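Local coordinates for putative immunoglobulin A1 protease (Bacteroides ovatus, PDB 3N6Z), which is of unproven function but may take part in cleavage of immunoglobulin A1, and is built mainly as a parallel beta-helix, at residues Asp11-Val16 against Gln57-Arg62; Tyr50-Ala55 against Val71-Gly76; Gly241-Thr246 against Ala270-Thr275; Ser281-Ile286 against Ile305-Asn310. All blocks are in the same frame, centred on the assembly; numbering follows the deposited sequence.

The four contacts illustrate how bonding changes with position along a beta-solenoid. Contacts 1 and 2 share one end of the chain and touch through Gln57, Ile58 and Met61, which pack on Met51, Ile52 and Phe73. Contact 1, partly buried among loops and short helices, relies on polar side chains, whereas contact 2 joins neighbouring parallel strands by backbone bonds above an apolar face. Contacts 3 and 4 lie on the other side of the chain's centre, their own centres about 7 Å apart, and meet at strands 274-276 and 307-309. Contact 3 again pairs neighbouring strands; contact 4 instead packs opposed strands through side chains in the interior.

Contact 1: residues Asp11-Val16 against Gln57-Arg62; sequences DSYTRV and QIRNMR
Tyr13 and Arg62 both start their side chains with CG between the backbone N and the carbonyl carbon (chi1 79° and 61°), which sends the phenol and the guanidinium group towards each other. Arg62 approaches side-on and directs two nitrogens at a single oxygen: Arg62 NE lies 2.5 Å and Arg62 NH2 2.8 Å from Tyr13 OH, with the phenol oxygen close to the guanidinium plane. The ring itself is turned steeply against that plane, at 68°. Tyr13 OH in turn donates to Arg59 O at 2.5 Å, so three bonds fix the end of the tyrosine. Arg59 O belongs to a type I turn, Ile58 to Met61, that links the short helices 55-58 and 61-64; the N-terminal segment 11-16 thus lies against the helical corner at the start of the beta-solenoid. Asn60, within this turn, uses both ends of its amide. Thr14 OG1 donates to Asn60 OD1 at 2.8 Å, and the same OD1 also accepts from a water that is bound by Tyr13 N. Asn60 ND2 donates to Val16 O at 3.0 Å, above the carbonyl plane, and makes a further bond to Leu38 O. The methyl of Thr14 serves two flat groups: Thr14 CG2 sits 3.7 Å above the centre of the Tyr13 ring and 3.6 Å above one face of the Arg59 guanidinium, towards its rim. Asp86 forms a salt bridge with Arg59 and accepts from Arg62 NH2 through its backbone oxygen. Beyond the polar cluster, Val16 CG1 rests on Gln57 CG at 3.9 Å.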
loop_
_atom_site.group_PDB
_atom_site.type_symbol
_atom_site.label_atom_id
_atom_site.label_comp_id
_atom_site.label_asym_id
_atom_site.label_seq_id
_atom_site.Cartn_x
_atom_site.Cartn_y
_atom_site.Cartn_z
ATOM N N ASP A 11 -1.068 -18.441 -26.398
ATOM C CA ASP A 11 -2.197 -17.739 -27.074
ATOM C C ASP A 11 -2.919 -16.818 -26.066
ATOM O O ASP A 11 -3.219 -17.214 -24.920
ATOM C CB ASP A 11 -3.144 -18.736 -27.827
ATOM C CG ASP A 11 -3.996 -19.629 -26.903
ATOM O OD1 ASP A 11 -4.346 -19.223 -25.804
ATOM O OD2 ASP A 11 -4.361 -20.742 -27.300
ATOM N N SER A 12 -3.159 -15.560 -26.482
ATOM C CA SER A 12 -3.768 -14.544 -25.588
ATOM C C SER A 12 -5.195 -14.904 -25.187
ATOM O O SER A 12 -5.962 -15.402 -26.015
ATOM C CB SER A 12 -3.770 -13.139 -26.242
ATOM O OG SER A 12 -4.828 -12.927 -27.164
ATOM N N TYR A 13 -5.554 -14.633 -23.921
ATOM C CA TYR A 13 -6.971 -14.656 -23.525
ATOM C C TYR A 13 -7.717 -13.373 -23.783
ATOM O O TYR A 13 -8.931 -13.339 -23.572
ATOM C CB TYR A 13 -7.187 -15.040 -22.070
ATOM C CG TYR A 13 -6.957 -13.993 -21.023
ATOM C CD1 TYR A 13 -5.663 -13.639 -20.648
ATOM C CD2 TYR A 13 -8.028 -13.405 -20.355
ATOM C CE1 TYR A 13 -5.439 -12.722 -19.683
ATOM C CE2 TYR A 13 -7.817 -12.483 -19.360
ATOM C CZ TYR A 13 -6.542 -12.130 -19.045
ATOM O OH TYR A 13 -6.379 -11.211 -18.034
ATOM N N THR A 14 -6.986 -12.302 -24.134
ATOM C CA THR A 14 -7.576 -10.986 -24.447
ATOM C C THR A 14 -7.574 -10.761 -25.984
ATOM O O THR A 14 -7.055 -11.610 -26.770
ATOM C CB THR A 14 -6.771 -9.855 -23.778
ATOM O OG1 THR A 14 -5.511 -9.749 -24.428
ATOM C CG2 THR A 14 -6.500 -10.099 -22.256
ATOM N N ARG A 15 -8.135 -9.615 -26.399
ATOM C CA ARG A 15 -8.195 -9.248 -27.824
ATOM C C ARG A 15 -6.875 -8.717 -28.403
ATOM O O ARG A 15 -6.784 -8.483 -29.617
ATOM C CB ARG A 15 -9.328 -8.235 -28.082
ATOM C CG ARG A 15 -9.107 -6.861 -27.465
ATOM C CD ARG A 15 -10.318 -5.957 -27.702
ATOM N NE ARG A 15 -10.191 -4.685 -26.986
ATOM C CZ ARG A 15 -10.488 -4.484 -25.699
ATOM N NH1 ARG A 15 -10.959 -5.501 -24.951
ATOM N NH2 ARG A 15 -10.325 -3.254 -25.161
ATOM N N VAL A 16 -5.854 -8.532 -27.552
ATOM C CA VAL A 16 -4.503 -8.109 -28.004
ATOM C C VAL A 16 -3.573 -9.283 -27.753
ATOM O O VAL A 16 -3.517 -9.727 -26.591
ATOM C CB VAL A 16 -3.950 -6.860 -27.239
ATOM C CG1 VAL A 16 -2.391 -6.720 -27.373
ATOM C CG2 VAL A 16 -4.702 -5.594 -27.706
ATOM N N GLN A 57 -3.392 -4.931 -22.723
ATOM C CA GLN A 57 -2.040 -5.386 -22.412
ATOM C C GLN A 57 -1.833 -5.617 -20.902
ATOM O O GLN A 57 -1.156 -6.571 -20.503
ATOM C CB GLN A 57 -0.997 -4.450 -23.023
ATOM C CG GLN A 57 -0.994 -4.463 -24.555
ATOM C CD GLN A 57 0.002 -3.518 -25.183
ATOM O OE1 GLN A 57 0.709 -2.828 -24.508
ATOM N NE2 GLN A 57 0.008 -3.453 -26.502
ATOM N N ILE A 58 -2.360 -4.748 -20.056
ATOM C CA ILE A 58 -2.208 -4.968 -18.638
ATOM C C ILE A 58 -2.886 -6.276 -18.199
ATOM O O ILE A 58 -2.393 -6.970 -17.288
ATOM C CB ILE A 58 -2.643 -3.734 -17.772
ATOM C CG1 ILE A 58 -1.722 -3.573 -16.558
ATOM C CG2 ILE A 58 -4.081 -3.801 -17.359
ATOM C CD1 ILE A 58 -1.883 -2.228 -15.851
ATOM N N ARG A 59 -3.959 -6.652 -18.881
ATOM C CA ARG A 59 -4.634 -7.925 -18.630
ATOM C C ARG A 59 -3.854 -9.135 -19.151
ATOM O O ARG A 59 -4.179 -10.249 -18.792
ATOM C CB ARG A 59 -6.056 -7.886 -19.178
ATOM C CG ARG A 59 -6.930 -6.915 -18.379
ATOM C CD ARG A 59 -8.190 -6.497 -19.103
ATOM N NE ARG A 59 -9.016 -7.664 -19.354
ATOM C CZ ARG A 59 -9.375 -8.087 -20.574
ATOM N NH1 ARG A 59 -9.091 -7.380 -21.678
ATOM N NH2 ARG A 59 -10.066 -9.204 -20.685
ATOM N N ASN A 60 -2.812 -8.927 -19.932
ATOM C CA ASN A 60 -1.935 -10.012 -20.386
ATOM C C ASN A 60 -0.803 -10.329 -19.412
ATOM O O ASN A 60 -0.102 -11.323 -19.590
ATOM C CB ASN A 60 -1.358 -9.756 -21.797
ATOM C CG ASN A 60 -2.434 -9.768 -22.880
ATOM O OD1 ASN A 60 -3.449 -10.484 -22.753
ATOM N ND2 ASN A 60 -2.221 -8.981 -23.948
HETATM N N MSE A 61 -0.623 -9.504 -18.361
HETATM C CA MSE A 61 0.466 -9.747 -17.407
HETATM C C MSE A 61 0.381 -11.177 -16.853
HETATM O O MSE A 61 1.399 -11.849 -16.717
HETATM C CB MSE A 61 0.445 -8.756 -16.253
HETATM C CG MSE A 61 0.728 -7.324 -16.662
HETATM SE SE MSE A 61 0.586 -6.098 -15.181
HETATM C CE MSE A 61 2.122 -6.760 -14.159
ATOM N N ARG A 62 -0.815 -11.596 -16.461
ATOM C CA ARG A 62 -0.957 -12.908 -15.818
ATOM C C ARG A 62 -0.486 -14.054 -16.703
ATOM O O ARG A 62 -0.007 -15.089 -16.212
ATOM C CB ARG A 62 -2.396 -13.127 -15.405
ATOM C CG ARG A 62 -3.389 -13.120 -16.532
ATOM C CD ARG A 62 -4.688 -13.601 -15.873
ATOM N NE ARG A 62 -5.848 -12.805 -16.134
ATOM C CZ ARG A 62 -6.884 -12.624 -15.288
ATOM N NH1 ARG A 62 -6.921 -13.087 -14.000
ATOM N NH2 ARG A 62 -7.890 -11.896 -15.743
HETATM O O HOH W 1 -3.161 -13.346 -22.525
#

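Contact 2: residues Tyr50-Ala55 against Val71-Gly76; sequences YMIMNA and VYFQLG
Strands 50-52 and 71-75 run parallel with 28° between their directions, pairing Tyr50 with Phe73, Met51 with Gln74 and Ile52 with Leu75. Tyr50 N donates to Tyr72 O and Tyr50 O accepts from Gln74 N; two residues on, Ile52 N reaches Gln74 O at 2.9 Å and Ile52 O takes Gly76 N in a nearly straight bond. On one face, Phe73 brings ring atom CD2 to 3.8 Å from Tyr50 CB, while the two rings meet obliquely with their planes 39° apart. Val71 CG1 touches the edge of the Tyr50 ring, 3.7 Å from Tyr50 CE2. Farther along, Ile52 has CG2 3.8 Å from Leu75 CD2, and its other branch ends with CD1 4.1 Å from Phe73 CB. These residues form the inner, apolar side of the first coils of a parallel beta-helix, covered by Met61 and Val64 of helix 61-64; Phe39 stacks on Tyr50, and Phe102 of strand 100-105 lies against Phe73 and Leu75. The other face carries selenomethionine Met51 and Gln74, which run alongside each other. In the Met51 conformer given, one of two, the turn at chi2 (66°) brings Met51 SE within 3.7 Å of Gly76 N. Selenomethionine Met53 follows from the strand end, Met53 SE lying 3.6 Å from Gly76 CA.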
loop_
_atom_site.group_PDB
_atom_site.type_symbol
_atom_site.label_atom_id
_atom_site.label_comp_id
_atom_site.label_asym_id
_atom_site.label_seq_id
_atom_site.Cartn_x
_atom_site.Cartn_y
_atom_site.Cartn_z
ATOM N N TYR A 50 8.461 -6.149 -20.368
ATOM C CA TYR A 50 7.211 -6.113 -21.114
ATOM C C TYR A 50 6.578 -4.722 -20.964
ATOM O O TYR A 50 6.297 -4.257 -19.852
ATOM C CB TYR A 50 6.256 -7.159 -20.594
ATOM C CG TYR A 50 6.604 -8.593 -20.936
ATOM C CD1 TYR A 50 6.786 -9.010 -22.263
ATOM C CD2 TYR A 50 6.701 -9.568 -19.935
ATOM C CE1 TYR A 50 7.028 -10.340 -22.559
ATOM C CE2 TYR A 50 6.956 -10.895 -20.237
ATOM C CZ TYR A 50 7.120 -11.279 -21.538
ATOM O OH TYR A 50 7.359 -12.591 -21.844
HETATM N N MSE A 51 6.377 -4.063 -22.107
HETATM C CA MSE A 51 5.918 -2.677 -22.170
HETATM C C MSE A 51 4.400 -2.644 -22.396
HETATM O O MSE A 51 3.909 -3.235 -23.384
HETATM C CB MSE A 51 6.678 -1.929 -23.276
HETATM C CG MSE A 51 6.447 -0.437 -23.298
HETATM SE SE MSE A 51 7.125 0.507 -21.777
HETATM C CE MSE A 51 9.012 0.408 -22.244
ATOM N N ILE A 52 3.704 -1.965 -21.474
ATOM C CA ILE A 52 2.253 -1.975 -21.392
ATOM C C ILE A 52 1.715 -0.603 -21.806
ATOM O O ILE A 52 2.051 0.418 -21.187
ATOM C CB ILE A 52 1.805 -2.298 -19.972
ATOM C CG1 ILE A 52 2.278 -3.704 -19.558
ATOM C CG2 ILE A 52 0.270 -2.122 -19.785
ATOM C CD1 ILE A 52 2.360 -3.874 -18.017
HETATM N N MSE A 53 0.870 -0.591 -22.838
HETATM C CA MSE A 53 0.340 0.664 -23.418
HETATM C C MSE A 53 -1.150 0.874 -23.253
HETATM O O MSE A 53 -1.641 1.964 -23.526
HETATM C CB MSE A 53 0.681 0.722 -24.913
HETATM C CG MSE A 53 2.192 0.652 -25.229
HETATM SE SE MSE A 53 3.160 2.132 -24.534
HETATM C CE MSE A 53 2.454 3.548 -25.636
ATOM N N ASN A 54 -1.879 -0.154 -22.857
ATOM C CA ASN A 54 -3.329 -0.066 -22.689
ATOM C C ASN A 54 -3.807 -1.149 -21.729
ATOM O O ASN A 54 -3.003 -1.977 -21.282
ATOM C CB ASN A 54 -4.028 -0.123 -24.057
ATOM C CG ASN A 54 -3.807 -1.407 -24.781
ATOM O OD1 ASN A 54 -3.867 -2.480 -24.189
ATOM N ND2 ASN A 54 -3.613 -1.321 -26.084
ATOM N N ALA A 55 -5.088 -1.160 -21.409
ATOM C CA ALA A 55 -5.630 -2.098 -20.421
ATOM C C ALA A 55 -5.716 -3.520 -20.924
ATOM O O ALA A 55 -5.689 -4.460 -20.128
ATOM C CB ALA A 55 -6.994 -1.628 -19.903
ATOM N N VAL A 71 9.705 -11.640 -13.377
ATOM C CA VAL A 71 9.345 -11.097 -14.678
ATOM C C VAL A 71 9.143 -9.577 -14.535
ATOM O O VAL A 71 8.579 -9.085 -13.548
ATOM C CB VAL A 71 8.096 -11.818 -15.274
ATOM C CG1 VAL A 71 7.648 -11.169 -16.598
ATOM C CG2 VAL A 71 8.407 -13.299 -15.459
ATOM N N TYR A 72 9.661 -8.845 -15.517
ATOM C CA TYR A 72 9.762 -7.385 -15.527
ATOM C C TYR A 72 8.711 -6.783 -16.465
ATOM O O TYR A 72 8.593 -7.195 -17.636
ATOM C CB TYR A 72 11.143 -6.912 -16.000
ATOM C CG TYR A 72 12.280 -7.224 -15.048
ATOM C CD1 TYR A 72 12.706 -8.537 -14.822
ATOM C CD2 TYR A 72 12.912 -6.207 -14.366
ATOM C CE1 TYR A 72 13.759 -8.807 -13.961
ATOM C CE2 TYR A 72 13.957 -6.472 -13.510
ATOM C CZ TYR A 72 14.360 -7.758 -13.280
ATOM O OH TYR A 72 15.439 -7.999 -12.415
ATOM N N PHE A 73 8.039 -5.763 -15.959
ATOM C CA PHE A 73 6.997 -5.028 -16.653
ATOM C C PHE A 73 7.244 -3.537 -16.485
ATOM O O PHE A 73 7.705 -3.069 -15.425
ATOM C CB PHE A 73 5.615 -5.332 -16.086
ATOM C CG PHE A 73 5.214 -6.776 -16.125
ATOM C CD1 PHE A 73 5.502 -7.627 -15.068
ATOM C CD2 PHE A 73 4.544 -7.296 -17.228
ATOM C CE1 PHE A 73 5.099 -8.932 -15.073
ATOM C CE2 PHE A 73 4.144 -8.621 -17.235
ATOM C CZ PHE A 73 4.426 -9.437 -16.166
ATOM N N GLN A 74 6.807 -2.771 -17.480
ATOM C CA GLN A 74 6.885 -1.308 -17.441
ATOM C C GLN A 74 5.663 -0.704 -18.124
ATOM O O GLN A 74 5.226 -1.207 -19.156
ATOM C CB GLN A 74 8.172 -0.845 -18.109
ATOM C CG GLN A 74 8.481 0.627 -17.901
ATOM C CD GLN A 74 9.914 0.972 -18.273
ATOM O OE1 GLN A 74 10.881 0.240 -17.916
ATOM N NE2 GLN A 74 10.080 2.082 -18.963
ATOM N N LEU A 75 5.127 0.359 -17.543
ATOM C CA LEU A 75 4.094 1.133 -18.242
ATOM C C LEU A 75 4.739 2.132 -19.180
ATOM O O LEU A 75 5.674 2.844 -18.776
ATOM C CB LEU A 75 3.199 1.907 -17.273
ATOM C CG LEU A 75 2.419 1.068 -16.239
ATOM C CD1 LEU A 75 1.534 1.998 -15.393
ATOM C CD2 LEU A 75 1.555 0.011 -16.965
ATOM N N GLY A 76 4.197 2.222 -20.385
ATOM C CA GLY A 76 4.609 3.236 -21.381
ATOM C C GLY A 76 3.574 4.318 -21.606
ATOM O O GLY A 76 3.788 5.209 -22.440
#

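Contact 3: residues Gly241-Thr246 against Ala270-Thr275; sequences GAVSAT and AWSNLT
Val243 anchors the backbone bonding that joins this pair of segments, since both its N and its O are used against Asn273-Thr275. Val243 N donates to Asn273 O at 3.0 Å in an almost straight bond of 172°, Val243 O accepts from Thr275 N, also at 3.0 Å, and Ala245 N closes the run on Thr275 O at 3.1 Å. All three donors lie nearly along the C=O axis of their acceptors. Weaker CH contacts fill the gaps between them: Leu274 CA approaches Val243 O, and Ala242 CA approaches Asn273 O. A water adds a second donor to Val243 O and stands 2.7 Å from Thr275 OG1, on the partly exposed face.

The main apolar contact is on the other face. Val243 and Leu274 leave their strands in the same direction and pack flank to flank, with Leu274 CD2 3.7 Å from Val243 CB and also touching the CG2 branch. Val250 of strand 248-251 lies against both, so the pair faces a buried interior. On the outer face, Ser244 CB and Thr275 CB meet at 4.0 Å.

A single polar side chain reaches across: Ser272 OG donates to Gly241 O, although the position of that oxygen is uncertain. Asn273 turns its own polar end to the following coil, where OD1 accepts from Val306 N.

Ser244 and Thr275 put hydroxyls on the outside of this particular pair. In-register parallel pairing, with inward-facing aliphatic residues stacked from one coil to the next, is characteristic of a parallel beta-helix; here strands 243-245 and 274-276 are neighbours in one of its sheets.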
loop_
_atom_site.group_PDB
_atom_site.type_symbol
_atom_site.label_atom_id
_atom_site.label_comp_id
_atom_site.label_asym_id
_atom_site.label_seq_id
_atom_site.Cartn_x
_atom_site.Cartn_y
_atom_site.Cartn_z
ATOM N N GLY A 241 -6.754 9.756 3.274
ATOM C CA GLY A 241 -8.107 9.168 3.221
ATOM C C GLY A 241 -8.634 8.689 4.581
ATOM O O GLY A 241 -7.873 8.314 5.459
ATOM N N ALA A 242 -9.932 8.717 4.787
ATOM C CA ALA A 242 -10.529 8.269 6.058
ATOM C C ALA A 242 -10.224 6.796 6.322
ATOM O O ALA A 242 -10.387 5.982 5.430
ATOM C CB ALA A 242 -12.042 8.484 6.018
ATOM N N VAL A 243 -9.803 6.476 7.543
ATOM C CA VAL A 243 -9.417 5.110 7.930
ATOM C C VAL A 243 -10.341 4.669 9.061
ATOM O O VAL A 243 -10.530 5.418 10.031
ATOM C CB VAL A 243 -7.940 4.985 8.389
ATOM C CG1 VAL A 243 -7.537 3.537 8.593
ATOM C CG2 VAL A 243 -7.015 5.693 7.433
ATOM N N SER A 244 -10.908 3.471 8.957
ATOM C CA SER A 244 -11.811 2.969 9.981
ATOM C C SER A 244 -11.760 1.455 10.134
ATOM O O SER A 244 -11.319 0.747 9.233
ATOM C CB SER A 244 -13.227 3.446 9.675
ATOM O OG SER A 244 -13.678 2.837 8.494
ATOM N N ALA A 245 -12.162 0.990 11.319
ATOM C CA ALA A 245 -12.373 -0.430 11.572
ATOM C C ALA A 245 -13.675 -0.591 12.346
ATOM O O ALA A 245 -13.966 0.199 13.260
ATOM C CB ALA A 245 -11.181 -1.058 12.368
ATOM N N THR A 246 -14.427 -1.637 12.016
ATOM C CA THR A 246 -15.626 -2.005 12.777
ATOM C C THR A 246 -15.290 -2.327 14.228
ATOM O O THR A 246 -15.969 -1.849 15.141
ATOM C CB THR A 246 -16.276 -3.219 12.105
ATOM O OG1 THR A 246 -16.676 -2.838 10.795
ATOM C CG2 THR A 246 -17.440 -3.771 12.893
ATOM N N ALA A 270 0.424 11.376 9.424
ATOM C CA ALA A 270 -0.989 11.024 9.371
ATOM C C ALA A 270 -1.809 12.273 9.103
ATOM O O ALA A 270 -1.697 13.265 9.843
ATOM C CB ALA A 270 -1.436 10.353 10.696
ATOM N N TRP A 271 -2.648 12.212 8.092
ATOM C CA TRP A 271 -3.535 13.310 7.741
ATOM C C TRP A 271 -4.934 12.807 7.443
ATOM O O TRP A 271 -5.721 13.472 6.752
ATOM C CB TRP A 271 -2.915 14.119 6.590
ATOM C CG TRP A 271 -3.256 15.546 6.481
ATOM C CD1 TRP A 271 -4.391 16.174 6.904
ATOM C CD2 TRP A 271 -2.465 16.539 5.823
ATOM N NE1 TRP A 271 -4.318 17.521 6.603
ATOM C CE2 TRP A 271 -3.155 17.764 5.928
ATOM C CE3 TRP A 271 -1.232 16.512 5.176
ATOM C CZ2 TRP A 271 -2.653 18.962 5.373
ATOM C CZ3 TRP A 271 -0.729 17.681 4.640
ATOM C CH2 TRP A 271 -1.445 18.891 4.736
ATOM N N SER A 272 -5.295 11.667 8.039
ATOM C CA SER A 272 -6.600 11.030 7.875
ATOM C C SER A 272 -7.444 11.167 9.140
ATOM O O SER A 272 -6.928 11.064 10.250
ATOM C CB SER A 272 -6.414 9.534 7.603
ATOM O OG SER A 272 -5.701 9.315 6.413
ATOM N N ASN A 273 -8.761 11.299 8.977
ATOM C CA ASN A 273 -9.689 11.069 10.076
ATOM C C ASN A 273 -9.777 9.563 10.363
ATOM O O ASN A 273 -9.804 8.755 9.421
ATOM C CB ASN A 273 -11.069 11.615 9.723
ATOM C CG ASN A 273 -11.068 13.120 9.531
ATOM O OD1 ASN A 273 -10.360 13.836 10.243
ATOM N ND2 ASN A 273 -11.878 13.612 8.589
ATOM N N LEU A 274 -9.777 9.205 11.652
ATOM C CA LEU A 274 -9.612 7.828 12.104
ATOM C C LEU A 274 -10.772 7.465 13.013
ATOM O O LEU A 274 -11.042 8.184 13.996
ATOM C CB LEU A 274 -8.297 7.671 12.867
ATOM C CG LEU A 274 -7.026 8.202 12.219
ATOM C CD1 LEU A 274 -5.826 7.957 13.143
ATOM C CD2 LEU A 274 -6.772 7.495 10.877
ATOM N N THR A 275 -11.438 6.352 12.689
ATOM C CA THR A 275 -12.647 5.924 13.382
ATOM C C THR A 275 -12.632 4.447 13.744
ATOM O O THR A 275 -12.535 3.591 12.875
ATOM C CB THR A 275 -13.888 6.230 12.539
ATOM O OG1 THR A 275 -13.882 7.610 12.176
ATOM C CG2 THR A 275 -15.181 5.842 13.281
HETATM O O HOH W 2 -12.671 7.819 9.767
#

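Contact 4: residues Ser281-Ile286 against Ile305-Asn310; sequences STVGRI and IVLKVN
Val283 meets Leu307 and Val309 in a contact carried mainly by side chains across the interior of the beta-solenoid, where strand 282-284 of one sheet faces strand 307-309 of another. The two strands run in opposite directions, 172° apart, and their axes come no nearer than 7.5 Å, a spacing too wide for backbone pairing and suited to interlocking side chains. Val283 divides its two methyls between two partners. Val283 CG1, placed anti to the backbone N (chi1 176°), meets Leu307 CG at 3.5 Å in the modelled leucine conformer, one of two, and Val283 CG2 meets Val309 CG2 at the same 3.5 Å; in both cases the facing side chains interleave, each reaching past the other. Leu274 of strand 274-276, the neighbour of 307-309 in its sheet, touches both Val283 and Leu307 and extends the apolar interior. At one end of the contact, Val309 CG1 lies 4.0 Å from Ser281 O. The hydroxyl of Ser281 is bonded to Asp278 O.

At the other end the aliphatic part of Arg285 takes over the role of an apolar residue. Arg285 CG rests 3.8 Å from Leu307 CD2 of that same conformer, the two side chains crossing at about a right angle, and Arg285 CD reaches Ile305 CD1 at 4.1 Å. The bend at chi3 turns the guanidinium towards polar partners: a salt bridge to Asp318, and bonds to the backbone oxygens of His328 and Gly329. A buried positive charge is thereby matched by a carboxylate and two carbonyls, while cohesion between the two facing strands rests on contact of methyl and methylene groups.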
loop_
_atom_site.group_PDB
_atom_site.type_symbol
_atom_site.label_atom_id
_atom_site.label_comp_id
_atom_site.label_asym_id
_atom_site.label_seq_id
_atom_site.Cartn_x
_atom_site.Cartn_y
_atom_site.Cartn_z
ATOM N N SER A 281 -12.307 -0.683 20.296
ATOM C CA SER A 281 -11.306 -0.275 19.314
ATOM C C SER A 281 -10.188 0.567 19.930
ATOM O O SER A 281 -10.345 1.190 20.977
ATOM C CB SER A 281 -11.963 0.503 18.176
ATOM O OG SER A 281 -12.951 -0.259 17.497
ATOM N N THR A 282 -9.040 0.550 19.261
ATOM C CA THR A 282 -7.909 1.416 19.610
ATOM C C THR A 282 -7.578 2.252 18.377
ATOM O O THR A 282 -7.551 1.743 17.260
ATOM C CB THR A 282 -6.697 0.624 20.128
ATOM O OG1 THR A 282 -6.302 -0.347 19.154
ATOM C CG2 THR A 282 -7.052 -0.080 21.436
ATOM N N VAL A 283 -7.338 3.539 18.595
ATOM C CA VAL A 283 -7.022 4.479 17.537
ATOM C C VAL A 283 -5.751 5.225 17.864
ATOM O O VAL A 283 -5.664 5.889 18.904
ATOM C CB VAL A 283 -8.193 5.431 17.289
ATOM C CG1 VAL A 283 -7.817 6.475 16.232
ATOM C CG2 VAL A 283 -9.458 4.662 16.899
ATOM N N GLY A 284 -4.768 5.108 16.979
ATOM C CA GLY A 284 -3.481 5.816 17.126
ATOM C C GLY A 284 -3.279 6.707 15.916
ATOM O O GLY A 284 -3.510 6.278 14.767
ATOM N N ARG A 285 -2.820 7.935 16.113
ATOM C CA ARG A 285 -2.630 8.800 14.937
ATOM C C ARG A 285 -1.679 8.123 13.962
ATOM O O ARG A 285 -1.851 8.267 12.754
ATOM C CB ARG A 285 -2.184 10.208 15.286
ATOM C CG ARG A 285 -3.133 10.947 16.200
ATOM C CD ARG A 285 -2.838 12.447 16.289
ATOM N NE ARG A 285 -1.556 12.702 16.938
ATOM C CZ ARG A 285 -1.257 13.780 17.658
ATOM N NH1 ARG A 285 -2.125 14.781 17.760
ATOM N NH2 ARG A 285 -0.081 13.844 18.267
ATOM N N ILE A 286 -0.638 7.440 14.467
ATOM C CA ILE A 286 0.318 6.735 13.587
ATOM C C ILE A 286 0.048 5.223 13.547
ATOM O O ILE A 286 -0.082 4.627 12.456
ATOM C CB ILE A 286 1.798 7.018 13.984
ATOM C CG1 ILE A 286 2.060 8.528 14.215
ATOM C CG2 ILE A 286 2.783 6.488 12.911
ATOM C CD1 ILE A 286 1.795 9.385 12.973
ATOM N N ILE A 305 -6.961 16.481 12.321
ATOM C CA ILE A 305 -7.626 15.192 12.099
ATOM C C ILE A 305 -8.558 14.896 13.273
ATOM O O ILE A 305 -8.314 15.320 14.419
ATOM C CB ILE A 305 -6.648 14.024 11.783
ATOM C CG1 ILE A 305 -5.787 13.636 12.986
ATOM C CG2 ILE A 305 -5.813 14.361 10.541
ATOM C CD1 ILE A 305 -4.832 12.441 12.691
ATOM N N VAL A 306 -9.622 14.153 12.969
ATOM C CA VAL A 306 -10.632 13.779 13.975
ATOM C C VAL A 306 -10.478 12.283 14.271
ATOM O O VAL A 306 -10.492 11.457 13.352
ATOM C CB VAL A 306 -12.048 14.105 13.461
ATOM C CG1 VAL A 306 -13.116 13.652 14.451
ATOM C CG2 VAL A 306 -12.171 15.610 13.163
ATOM N N LEU A 307 -10.331 11.968 15.556
ATOM C CA LEU A 307 -10.199 10.600 16.057
ATOM C C LEU A 307 -11.470 10.301 16.857
ATOM O O LEU A 307 -11.858 11.067 17.744
ATOM C CB LEU A 307 -8.944 10.393 16.929
ATOM C CG LEU A 307 -7.623 9.982 16.253
ATOM C CD1 LEU A 307 -7.149 11.051 15.266
ATOM C CD2 LEU A 307 -6.544 9.677 17.318
ATOM N N LYS A 308 -12.088 9.163 16.550
ATOM C CA LYS A 308 -13.328 8.727 17.202
ATOM C C LYS A 308 -13.288 7.256 17.559
ATOM O O LYS A 308 -12.806 6.426 16.781
ATOM C CB LYS A 308 -14.553 9.000 16.328
ATOM C CG LYS A 308 -14.913 10.466 16.185
ATOM C CD LYS A 308 -16.189 10.643 15.404
ATOM C CE LYS A 308 -16.630 12.097 15.373
ATOM N NZ LYS A 308 -17.948 12.246 14.651
ATOM N N VAL A 309 -13.798 6.939 18.750
ATOM C CA VAL A 309 -14.046 5.570 19.177
ATOM C C VAL A 309 -15.474 5.548 19.705
ATOM O O VAL A 309 -15.815 6.337 20.602
ATOM C CB VAL A 309 -13.051 5.083 20.244
ATOM C CG1 VAL A 309 -13.488 3.687 20.808
ATOM C CG2 VAL A 309 -11.658 4.995 19.650
ATOM N N ASN A 310 -16.309 4.668 19.161
ATOM C CA ASN A 310 -17.722 4.565 19.584
ATOM C C ASN A 310 -18.433 5.918 19.552
ATOM O O ASN A 310 -19.129 6.292 20.500
ATOM C CB ASN A 310 -17.796 3.879 20.949
ATOM C CG ASN A 310 -19.217 3.544 21.367
ATOM O OD1 ASN A 310 -20.093 3.305 20.517
ATOM N ND2 ASN A 310 -19.451 3.541 22.666
#